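Local atomic coordinates of endoglucanase (Ganoderma lucidum, PDB entry 5D8Z), a protein that probably hydrolyses internal beta-1,4-glycosidic bonds in cellulose-type glucans, as a family 5 glycoside hydrolase endoglucanase with a TIM-barrel fold. Residues W81-D86 / W98-A103; Q138-L143 / F159-E164; D170-A175 / L217-N222; D176-A181 / I195-N200. All blocks are in the same frame, centred on the assembly; numbering follows the deposited sequence.

The four interactions all lie in one eight-stranded (beta/alpha)8 barrel. Interaction 1 stands apart from interactions 3 and 4, its centre about 27 and 21 Å from theirs, but touches interaction 2, about 14 Å away between centres, through Trp81, whose CH2 lies 3.8 Å from Phe140 CA. Interactions 2 and 4 have centres about 8 Å apart and share the sheet, as strands 157-160 and 194-198 are neighbours, with Phe159 O 3.0 Å from Leu196 N. Interactions 3 and 4 both use helix 171-187, their centres about 6 Å apart, and interaction 4 is nested inside the loop that interaction 3 closes. Interaction 2 reaches the bound glucose through Glu164; the side chain of Pro198 in interaction 4 stays about 12 Å from it.

Interaction 1: W81-D86 / W98-A103; sequences WQFITD and WAEYDA
In the connection from strand 74-79 to the outer helix 95-110 of the (beta/alpha)8 barrel, the short helix 81-85 packs through Phe83 and Ile84 against Glu100, Tyr101 and Trp98 of that outer helix. The two segment axes come no nearer than 10.0 Å and diverge by 117°, so the contact is made by side chains reaching across, chiefly Phe83; the nearest CA atoms, Ile84 CA and Trp98 CA, are 6.0 Å apart. The CG of Phe83 stands opposite the backbone N (chi1 -173°), which swings the ring across toward helix 95-110. There the carboxylate of Glu100 meets the rim of the ring in its plane, Glu100 OE1 lying 3.4 Å from Phe83 CZ, with carboxylate and ring only 24° out of parallel. An acidic oxygen placed in the ring plane faces the slightly positive hydrogens and not the pi cloud, so the approach is likely to be mildly favourable, although no hydrogen bond is involved. Farther round the same edge, Phe83 CE2 lies 4.3 Å from Tyr101 CB. The second apolar pair is looser: Ile84 CG2 comes obliquely to Trp98 CE3, at 4.5 Å. The polar end of Tyr101 is engaged by another partner, its OH bonding to Leu77 O, and Asn97 ND2 bonds to Phe83 O. Phe32 packs against the rings of both Phe83 and Tyr101. On the inner side, Ile84 and Tyr101 both rest on Val79 of strand 74-79. Ile84 also touches Leu143 and Ile147 of the neighbouring helix 137-149.

Interaction 2: Q138-L143 / F159-E164; sequences QDFAAL and FGVMNE. With BGC (beta-D-glucopyranose), chain C.
Glu164 holds the bound glucose by one hydrogen bond, the sugar hydroxyl O4 donating to Glu164 OE1 over 3.1 Å. The other oxygen of the carboxylate, OE2, is bonded to His235 ND1, so sugar and imidazole grip the group through different atoms. The carboxylate gets there on a chain that runs extended beyond CG (chi2 -173°). Glu164 follows Asn163 just past strand 157-160, the Asn-Glu arrangement familiar from clan GH-A glycosidases, and Asn163 OD1 is in turn bonded to Arg76. Behind this pair the residues just after strand 157-160 pack on helix 137-149 through Phe140. The tip of its ring points at Val161: Phe140 CZ lies 3.8 Å from Val161 CG1, which sits at the ring edge, and 3.8 Å from Val161 O, which lies in the ring plane and also takes a weak hydrogen bond from Trp144 NE1. Met162, its chain bent at both chi2 (62°) and chi3 (56°), brings CE to 3.8 Å from Phe140 CE1, neither over the face nor at the edge. Trp144 adds an edge-to-face ring contact to Phe140. With an alanine here in place of Glu164, the glucose O4 would probably lose its acceptor and His235 ND1 its mate. The chemistry thus divides along a few residues: dispersion between apolar groups holds Val161 and Met162 to helix 137-149, and directed polar bonds take over where the chain enters the pocket.

Interaction 3: D170-A175 / L217-N222; sequences DINLWA and LKKVTN
Neither flat group at this contact stacks on the opposite segment: the amide of Asn172 has OD1 4.3 Å from Lys219 NZ, and the indole of Trp174 stops short of contact, its CD1 4.8 Å from Leu217 CD2. The first distance is longer than a hydrogen bond, and both Asn172 and Lys219 are solvent-exposed. The indole also touches Met162 and Pro165, and its NE1 bonds to Pro198 O. Structurally the contact joins two neighbouring members of the TIM barrel's outer layer: the start of helix 171-187, which follows the fourth strand, and the last part of helix 213-218 with the residues that come after it, which follow the fifth. The buried part centres on Ala175, and Ala175 CA lies 5.4 Å from Leu217 CA, a spacing with which the small alanine side chain is consistent. Val220 completes the patch with CG2, which touches Ala175 O at 3.7 Å and stays 4.5 Å from Ala175 CB. Inward, Leu217 rests on Phe232 of strand 230-235. Val220 also lies against Val182, about two turns farther along helix 171-187 from Ala175. At the helix start Asp170 is the N-cap: its OD1 accepts from Leu173 N with an N-H...O angle of 160°. The apolar centre of the contact is a methyl pair: the CB of Ala175 points at the other segment and Leu217, its CG set anti to the carbonyl carbon by a chi1 of -73°, brings CD2 to 3.8 Å from Ala175 CB.

Interaction 4: D176-A181 / I195-N200; sequences DSVQAA and ILLPGN
Apolar packing makes up the direct contact, and all of it passes through Val178, whose side chain points from helix 171-187 at Leu197 and Pro198 of strand 194-198. Helix and strand are successive elements of the beta-alpha-beta crossover that leads from strand 157-160 to its parallel neighbour, the repeating unit of a TIM barrel. With chi1 at 176°, CG1 lies anti to the backbone N, and the two valine branches part company: Val178 CG1 comes to 4.3 Å from Leu197 CD2, while Val178 CG2 approaches the proline ring at Pro198 CD, 4.4 Å away. The methyls therefore sit astride two consecutive residues, Leu197 and Pro198. Val178 CA and Leu197 CA are also the nearest pair, 7.2 Å apart, a spacing that one layer of side chains fills. Leu196, the residue between Ile195 and Leu197, turns away from the helix and lies against Ile158 of the adjoining strand, whereas Ile195 extends the helix-facing surface to Val182 and Ile185.

Polar bonds surround this patch without joining its two segments. Backbone pairing ties Leu197 to Ile231 and Asp233, and so the strand to its other neighbour, 230-235. On the helix, Gln179 NE2 bonds to Thr221 O and to Thr183 OG1. Asn200 ND2 reaches Val168 O.

Between 176-181 and 195-200 only carbon meets carbon, so this contact rests on van der Waals attraction and burial from water. One turn earlier, Trp174 NE1 of the same helix bonds to Pro198 O; direction comes from that tie and the strand's backbone bonds, while the valine contact is non-directional.

Interaction 1: W81-D86 / W98-A103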
# COMPACT_ATOMS: atom_id res chain seq x y z
N TRP A 81 -1.55 12.15 5.63
CA TRP A 81 -0.84 12.83 6.71
C TRP A 81 -1.71 13.92 7.32
O TRP A 81 -1.86 14.02 8.54
CB TRP A 81 0.43 13.45 6.12
CG TRP A 81 1.46 13.85 7.12
CD1 TRP A 81 1.28 14.02 8.45
CD2 TRP A 81 2.82 14.18 6.85
NE1 TRP A 81 2.45 14.44 9.02
CE2 TRP A 81 3.41 14.54 8.06
CE3 TRP A 81 3.59 14.15 5.70
CZ2 TRP A 81 4.74 14.88 8.17
CZ3 TRP A 81 4.92 14.50 5.79
CH2 TRP A 81 5.49 14.87 7.02
N GLN A 82 -2.29 14.74 6.46
CA GLN A 82 -3.15 15.79 6.91
C GLN A 82 -4.29 15.25 7.78
O GLN A 82 -4.54 15.71 8.87
CB GLN A 82 -3.63 16.54 5.71
CG GLN A 82 -2.57 17.45 5.11
CD GLN A 82 -1.77 16.84 3.96
OE1 GLN A 82 -1.55 15.63 3.89
NE2 GLN A 82 -1.31 17.71 3.06
N PHE A 83 -4.93 14.20 7.37
CA PHE A 83 -5.97 13.65 8.21
C PHE A 83 -5.43 13.23 9.58
O PHE A 83 -6.06 13.47 10.63
CB PHE A 83 -6.61 12.47 7.48
CG PHE A 83 -7.80 11.92 8.18
CD1 PHE A 83 -9.03 12.51 8.03
CD2 PHE A 83 -7.68 10.79 8.99
CE1 PHE A 83 -10.13 12.00 8.67
CE2 PHE A 83 -8.77 10.28 9.66
CZ PHE A 83 -10.00 10.89 9.50
N ILE A 84 -4.28 12.60 9.60
CA ILE A 84 -3.76 12.05 10.84
C ILE A 84 -3.50 13.15 11.81
O ILE A 84 -3.71 12.97 13.01
CB ILE A 84 -2.44 11.33 10.62
CG1 ILE A 84 -2.72 10.02 9.90
CG2 ILE A 84 -1.78 11.04 11.95
CD1 ILE A 84 -1.51 9.41 9.27
N THR A 85 -3.02 14.28 11.31
CA THR A 85 -2.60 15.38 12.16
C THR A 85 -3.51 16.63 12.10
O THR A 85 -3.17 17.67 12.67
CB THR A 85 -1.21 15.82 11.72
OG1 THR A 85 -1.29 16.34 10.38
CG2 THR A 85 -0.26 14.63 11.79
N ASP A 86 -4.63 16.54 11.39
CA ASP A 86 -5.46 17.70 11.04
C ASP A 86 -4.67 18.88 10.46
O ASP A 86 -4.59 19.96 11.05
CB ASP A 86 -6.33 18.15 12.23
CG ASP A 86 -7.49 19.06 11.80
OD1 ASP A 86 -8.27 18.71 10.87
OD2 ASP A 86 -7.63 20.15 12.40
N TRP A 98 -7.91 10.17 14.38
CA TRP A 98 -7.28 8.89 14.61
C TRP A 98 -8.26 7.85 15.13
O TRP A 98 -8.16 6.66 14.80
CB TRP A 98 -6.12 9.06 15.60
CG TRP A 98 -5.44 7.77 15.82
CD1 TRP A 98 -5.62 6.90 16.86
CD2 TRP A 98 -4.50 7.16 14.94
NE1 TRP A 98 -4.82 5.80 16.68
CE2 TRP A 98 -4.12 5.94 15.51
CE3 TRP A 98 -3.93 7.54 13.72
CZ2 TRP A 98 -3.21 5.08 14.90
CZ3 TRP A 98 -3.03 6.68 13.12
CH2 TRP A 98 -2.69 5.46 13.71
N ALA A 99 -9.21 8.27 15.95
CA ALA A 99 -10.24 7.33 16.39
C ALA A 99 -10.98 6.70 15.19
O ALA A 99 -11.17 5.47 15.13
CB ALA A 99 -11.22 8.04 17.27
N GLU A 100 -11.34 7.53 14.22
CA GLU A 100 -11.94 7.04 12.99
C GLU A 100 -11.03 6.03 12.31
O GLU A 100 -11.45 4.90 12.00
CB GLU A 100 -12.28 8.20 12.05
CG GLU A 100 -13.66 8.81 12.35
CD GLU A 100 -13.93 10.17 11.69
OE1 GLU A 100 -13.20 10.64 10.76
OE2 GLU A 100 -14.93 10.79 12.11
N TYR A 101 -9.76 6.38 12.13
CA TYR A 101 -8.88 5.55 11.33
C TYR A 101 -8.51 4.28 12.05
O TYR A 101 -8.37 3.23 11.43
CB TYR A 101 -7.65 6.30 10.90
CG TYR A 101 -6.68 5.46 10.10
CD1 TYR A 101 -6.94 5.11 8.78
CD2 TYR A 101 -5.49 5.01 10.66
CE1 TYR A 101 -6.03 4.34 8.06
CE2 TYR A 101 -4.59 4.26 9.94
CZ TYR A 101 -4.87 3.93 8.66
OH TYR A 101 -3.95 3.18 8.00
N ASP A 102 -8.37 4.36 13.36
CA ASP A 102 -8.08 3.16 14.12
C ASP A 102 -9.24 2.18 14.00
O ASP A 102 -9.00 0.98 13.87
CB ASP A 102 -7.80 3.48 15.59
CG ASP A 102 -7.50 2.24 16.41
OD1 ASP A 102 -6.54 1.51 16.05
OD2 ASP A 102 -8.21 1.98 17.40
N ALA A 103 -10.49 2.66 14.00
CA ALA A 103 -11.66 1.74 13.85
C ALA A 103 -11.57 0.90 12.59
O ALA A 103 -12.04 -0.20 12.55
CB ALA A 103 -12.97 2.49 13.87

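Interaction 2: Q138-L143 / F159-E164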
# COMPACT_ATOMS: atom_id res chain seq x y z
N GLN A 138 12.90 15.04 9.78
CA GLN A 138 12.44 15.01 11.18
C GLN A 138 10.94 15.20 11.36
O GLN A 138 10.32 14.47 12.12
CB GLN A 138 13.14 16.07 12.03
CG GLN A 138 14.57 15.73 12.40
CD GLN A 138 15.52 15.99 11.25
OE1 GLN A 138 15.55 17.09 10.67
NE2 GLN A 138 16.29 14.99 10.89
N ASP A 139 10.39 16.23 10.71
CA ASP A 139 8.94 16.43 10.66
C ASP A 139 8.31 15.05 10.32
O ASP A 139 7.43 14.55 10.99
CB ASP A 139 8.55 17.53 9.60
CG ASP A 139 9.05 18.98 9.95
OD1 ASP A 139 9.11 19.36 11.14
OD2 ASP A 139 9.37 19.77 9.02
N PHE A 140 8.85 14.40 9.31
CA PHE A 140 8.32 13.14 8.83
C PHE A 140 8.51 11.97 9.82
O PHE A 140 7.61 11.15 10.04
CB PHE A 140 9.03 12.82 7.53
CG PHE A 140 8.56 11.58 6.85
CD1 PHE A 140 7.20 11.33 6.69
CD2 PHE A 140 9.46 10.72 6.29
CE1 PHE A 140 6.77 10.21 6.01
CE2 PHE A 140 9.04 9.60 5.63
CZ PHE A 140 7.69 9.33 5.49
N ALA A 141 9.71 11.90 10.38
CA ALA A 141 10.10 10.86 11.31
C ALA A 141 9.21 10.89 12.52
O ALA A 141 8.71 9.88 12.99
CB ALA A 141 11.53 11.09 11.70
N ALA A 142 9.00 12.09 13.03
CA ALA A 142 8.05 12.32 14.10
C ALA A 142 6.72 11.61 13.82
O ALA A 142 6.19 10.91 14.70
CB ALA A 142 7.81 13.81 14.27
N LEU A 143 6.19 11.80 12.62
CA LEU A 143 4.93 11.21 12.26
C LEU A 143 4.94 9.72 12.49
O LEU A 143 4.06 9.15 13.16
CB LEU A 143 4.59 11.46 10.80
CG LEU A 143 3.29 10.78 10.38
CD1 LEU A 143 2.12 11.39 11.16
CD2 LEU A 143 3.08 10.88 8.87
N PHE A 159 3.99 -1.35 8.33
CA PHE A 159 4.02 0.09 8.16
C PHE A 159 4.44 0.43 6.74
O PHE A 159 5.56 0.11 6.33
CB PHE A 159 5.01 0.72 9.11
CG PHE A 159 4.78 0.37 10.53
CD1 PHE A 159 4.00 1.17 11.32
CD2 PHE A 159 5.42 -0.72 11.10
CE1 PHE A 159 3.81 0.87 12.67
CE2 PHE A 159 5.27 -1.01 12.45
CZ PHE A 159 4.45 -0.22 13.24
N GLY A 160 3.54 1.07 6.01
CA GLY A 160 3.85 1.50 4.65
C GLY A 160 4.30 2.96 4.65
O GLY A 160 3.46 3.89 4.68
N VAL A 161 5.62 3.13 4.59
CA VAL A 161 6.26 4.42 4.84
C VAL A 161 5.66 5.51 3.98
O VAL A 161 5.31 6.56 4.48
CB VAL A 161 7.78 4.35 4.57
CG1 VAL A 161 8.40 5.73 4.59
CG2 VAL A 161 8.48 3.50 5.62
N MET A 162 5.53 5.27 2.69
CA MET A 162 5.00 6.29 1.83
C MET A 162 4.49 5.74 0.53
O MET A 162 5.16 4.95 -0.12
CB MET A 162 6.08 7.31 1.51
CG MET A 162 5.63 8.39 0.53
SD MET A 162 4.26 9.42 1.10
CE MET A 162 4.93 10.02 2.65
N ASN A 163 3.33 6.23 0.12
CA ASN A 163 2.69 5.77 -1.07
C ASN A 163 3.18 6.50 -2.30
O ASN A 163 3.14 7.71 -2.35
CB ASN A 163 1.22 6.00 -0.99
CG ASN A 163 0.52 5.55 -2.23
OD1 ASN A 163 0.41 4.35 -2.47
ND2 ASN A 163 0.04 6.48 -3.02
N GLU A 164 3.60 5.74 -3.30
CA GLU A 164 3.94 6.24 -4.65
C GLU A 164 4.75 7.53 -4.80
O GLU A 164 4.31 8.46 -5.47
CB GLU A 164 2.68 6.31 -5.50
CG GLU A 164 2.22 4.93 -5.93
CD GLU A 164 1.07 4.96 -6.93
OE1 GLU A 164 0.52 6.06 -7.15
OE2 GLU A 164 0.72 3.88 -7.49
C2 BGC C . -1.83 7.89 -11.59
C3 BGC C . -2.26 7.23 -10.26
C4 BGC C . -1.72 5.82 -10.09
C5 BGC C . -0.22 5.77 -10.43
C6 BGC C . 0.28 4.33 -10.52
C1 BGC C . -0.34 7.68 -11.98
O2 BGC C . -2.11 9.29 -11.49
O3 BGC C . -3.70 7.10 -10.14
O4 BGC C . -2.10 5.38 -8.76
O5 BGC C . 0.11 6.36 -11.70
O6 BGC C . 0.74 4.01 -11.84

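Interaction 3: D170-A175 / L217-N222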
# COMPACT_ATOMS: atom_id res chain seq x y z
N ASP A 170 16.29 13.56 -6.16
CA ASP A 170 17.45 12.79 -5.69
C ASP A 170 17.04 11.62 -4.82
O ASP A 170 16.71 11.77 -3.64
CB ASP A 170 18.44 13.66 -4.91
CG ASP A 170 19.58 12.85 -4.29
OD1 ASP A 170 19.32 11.94 -3.47
OD2 ASP A 170 20.76 13.10 -4.60
N ILE A 171 17.13 10.43 -5.39
CA ILE A 171 16.70 9.24 -4.72
C ILE A 171 17.47 8.87 -3.45
O ILE A 171 16.92 8.24 -2.54
CB ILE A 171 16.75 8.07 -5.69
CG1 ILE A 171 15.99 6.88 -5.11
CG2 ILE A 171 18.20 7.70 -6.00
CD1 ILE A 171 14.51 7.13 -4.98
N ASN A 172 18.74 9.22 -3.38
CA ASN A 172 19.49 8.90 -2.17
C ASN A 172 19.09 9.72 -0.98
O ASN A 172 19.22 9.26 0.14
CB ASN A 172 21.00 9.03 -2.40
CG ASN A 172 21.51 7.99 -3.38
OD1 ASN A 172 21.49 6.76 -3.09
ND2 ASN A 172 21.97 8.46 -4.56
N LEU A 173 18.65 10.96 -1.22
CA LEU A 173 18.10 11.80 -0.17
C LEU A 173 16.77 11.23 0.27
O LEU A 173 16.47 11.20 1.46
CB LEU A 173 17.91 13.23 -0.64
CG LEU A 173 19.24 13.98 -0.81
CD1 LEU A 173 19.02 15.31 -1.51
CD2 LEU A 173 19.93 14.18 0.53
N TRP A 174 15.99 10.76 -0.70
CA TRP A 174 14.76 10.04 -0.37
C TRP A 174 15.01 8.77 0.47
O TRP A 174 14.34 8.52 1.46
CB TRP A 174 13.97 9.67 -1.63
CG TRP A 174 12.80 8.79 -1.32
CD1 TRP A 174 12.60 7.52 -1.75
CD2 TRP A 174 11.70 9.10 -0.47
NE1 TRP A 174 11.42 7.02 -1.24
CE2 TRP A 174 10.86 7.97 -0.43
CE3 TRP A 174 11.34 10.22 0.28
CZ2 TRP A 174 9.68 7.93 0.30
CZ3 TRP A 174 10.17 10.16 1.03
CH2 TRP A 174 9.36 9.04 1.03
N ALA A 175 15.96 7.95 0.07
CA ALA A 175 16.32 6.83 0.89
C ALA A 175 16.72 7.26 2.31
O ALA A 175 16.41 6.57 3.29
CB ALA A 175 17.42 6.03 0.21
N LEU A 217 17.88 2.24 -1.78
CA LEU A 217 17.09 1.73 -0.68
C LEU A 217 17.67 0.48 -0.09
O LEU A 217 17.41 0.17 1.08
CB LEU A 217 15.62 1.54 -1.09
CG LEU A 217 14.83 2.85 -1.26
CD1 LEU A 217 13.48 2.61 -1.91
CD2 LEU A 217 14.62 3.52 0.08
N LYS A 218 18.49 -0.23 -0.87
CA LYS A 218 19.28 -1.33 -0.30
C LYS A 218 20.15 -0.91 0.92
O LYS A 218 20.44 -1.73 1.77
CB LYS A 218 20.11 -2.04 -1.37
CG LYS A 218 20.75 -3.28 -0.78
CD LYS A 218 21.41 -4.18 -1.78
CE LYS A 218 22.10 -5.31 -1.02
NZ LYS A 218 23.10 -6.07 -1.81
N LYS A 219 20.51 0.37 1.04
CA LYS A 219 21.37 0.84 2.13
C LYS A 219 20.66 1.07 3.44
O LYS A 219 21.29 1.25 4.46
CB LYS A 219 22.08 2.12 1.72
CG LYS A 219 22.97 1.90 0.50
CD LYS A 219 23.49 3.19 -0.11
CE LYS A 219 23.62 3.03 -1.62
NZ LYS A 219 24.59 3.96 -2.27
N VAL A 220 19.33 1.04 3.41
CA VAL A 220 18.49 1.36 4.56
C VAL A 220 18.51 0.20 5.54
O VAL A 220 18.21 -0.92 5.17
CB VAL A 220 17.04 1.62 4.10
CG1 VAL A 220 16.04 1.56 5.24
CG2 VAL A 220 16.98 2.95 3.40
N THR A 221 18.77 0.45 6.80
CA THR A 221 18.90 -0.64 7.73
C THR A 221 18.24 -0.27 9.03
O THR A 221 18.02 0.92 9.30
CB THR A 221 20.41 -1.02 7.97
OG1 THR A 221 20.91 -0.40 9.15
CG2 THR A 221 21.32 -0.62 6.80
N ASN A 222 17.93 -1.30 9.83
CA ASN A 222 17.37 -1.15 11.18
C ASN A 222 18.48 -0.57 12.01
O ASN A 222 19.62 -0.52 11.54
CB ASN A 222 16.98 -2.52 11.77
CG ASN A 222 15.91 -3.26 10.96
OD1 ASN A 222 16.16 -4.34 10.41
ND2 ASN A 222 14.73 -2.71 10.91

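Interaction 4: D176-A181 / I195-N200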
# COMPACT_ATOMS: atom_id res chain seq x y z
N ASP A 176 17.38 8.42 2.44
CA ASP A 176 17.67 9.04 3.77
C ASP A 176 16.42 9.38 4.57
O ASP A 176 16.36 9.13 5.77
CB ASP A 176 18.56 10.27 3.64
CG ASP A 176 20.00 9.92 3.22
OD1 ASP A 176 20.54 8.91 3.74
OD2 ASP A 176 20.58 10.64 2.36
N SER A 177 15.42 9.95 3.91
CA SER A 177 14.14 10.22 4.56
C SER A 177 13.51 8.94 5.07
O SER A 177 12.92 8.92 6.14
CB SER A 177 13.21 10.90 3.56
OG SER A 177 13.82 12.07 3.02
N VAL A 178 13.65 7.87 4.31
CA VAL A 178 13.04 6.60 4.65
C VAL A 178 13.79 5.96 5.81
O VAL A 178 13.19 5.30 6.67
CB VAL A 178 13.07 5.64 3.46
CG1 VAL A 178 12.52 4.29 3.88
CG2 VAL A 178 12.28 6.22 2.27
N GLN A 179 15.11 6.17 5.85
CA GLN A 179 15.89 5.72 6.97
C GLN A 179 15.35 6.39 8.21
O GLN A 179 15.10 5.78 9.25
CB GLN A 179 17.34 6.11 6.75
CG GLN A 179 18.28 5.67 7.87
CD GLN A 179 18.28 4.18 8.05
OE1 GLN A 179 18.71 3.46 7.18
NE2 GLN A 179 17.74 3.71 9.15
N ALA A 180 15.14 7.68 8.09
CA ALA A 180 14.71 8.40 9.25
C ALA A 180 13.41 7.80 9.81
O ALA A 180 13.26 7.66 11.04
CB ALA A 180 14.53 9.86 8.92
N ALA A 181 12.48 7.47 8.93
CA ALA A 181 11.20 6.86 9.37
C ALA A 181 11.45 5.50 10.02
O ALA A 181 10.95 5.23 11.12
CB ALA A 181 10.25 6.72 8.21
N ILE A 195 8.41 -3.28 7.36
CA ILE A 195 8.30 -1.93 6.92
C ILE A 195 8.55 -1.94 5.41
O ILE A 195 9.48 -2.60 4.93
CB ILE A 195 9.32 -1.06 7.59
CG1 ILE A 195 9.05 -0.96 9.10
CG2 ILE A 195 9.28 0.32 6.98
CD1 ILE A 195 10.23 -0.39 9.89
N LEU A 196 7.68 -1.26 4.67
CA LEU A 196 7.69 -1.28 3.22
C LEU A 196 8.49 -0.07 2.80
O LEU A 196 8.37 1.00 3.41
CB LEU A 196 6.27 -1.24 2.64
CG LEU A 196 5.43 -2.43 3.11
CD1 LEU A 196 3.93 -2.23 2.99
CD2 LEU A 196 5.83 -3.70 2.38
N LEU A 197 9.35 -0.23 1.80
CA LEU A 197 10.21 0.85 1.39
C LEU A 197 9.92 1.17 -0.06
O LEU A 197 10.18 0.34 -0.93
CB LEU A 197 11.68 0.49 1.55
CG LEU A 197 12.11 -0.41 2.69
CD1 LEU A 197 13.63 -0.47 2.65
CD2 LEU A 197 11.62 0.08 4.04
N PRO A 198 9.44 2.39 -0.32
CA PRO A 198 9.03 2.84 -1.61
C PRO A 198 10.11 3.66 -2.28
O PRO A 198 10.85 4.37 -1.59
CB PRO A 198 7.89 3.78 -1.26
CG PRO A 198 8.38 4.44 -0.00
CD PRO A 198 9.24 3.44 0.69
N GLY A 199 10.21 3.54 -3.60
CA GLY A 199 11.04 4.38 -4.41
C GLY A 199 10.28 5.16 -5.47
O GLY A 199 9.10 5.39 -5.37
N ASN A 200 10.99 5.55 -6.52
CA ASN A 200 10.55 6.61 -7.41
C ASN A 200 9.64 6.07 -8.48
O ASN A 200 9.21 4.91 -8.43
CB ASN A 200 11.78 7.24 -8.03
CG ASN A 200 11.57 8.69 -8.37
OD1 ASN A 200 10.46 9.10 -8.73
ND2 ASN A 200 12.66 9.48 -8.31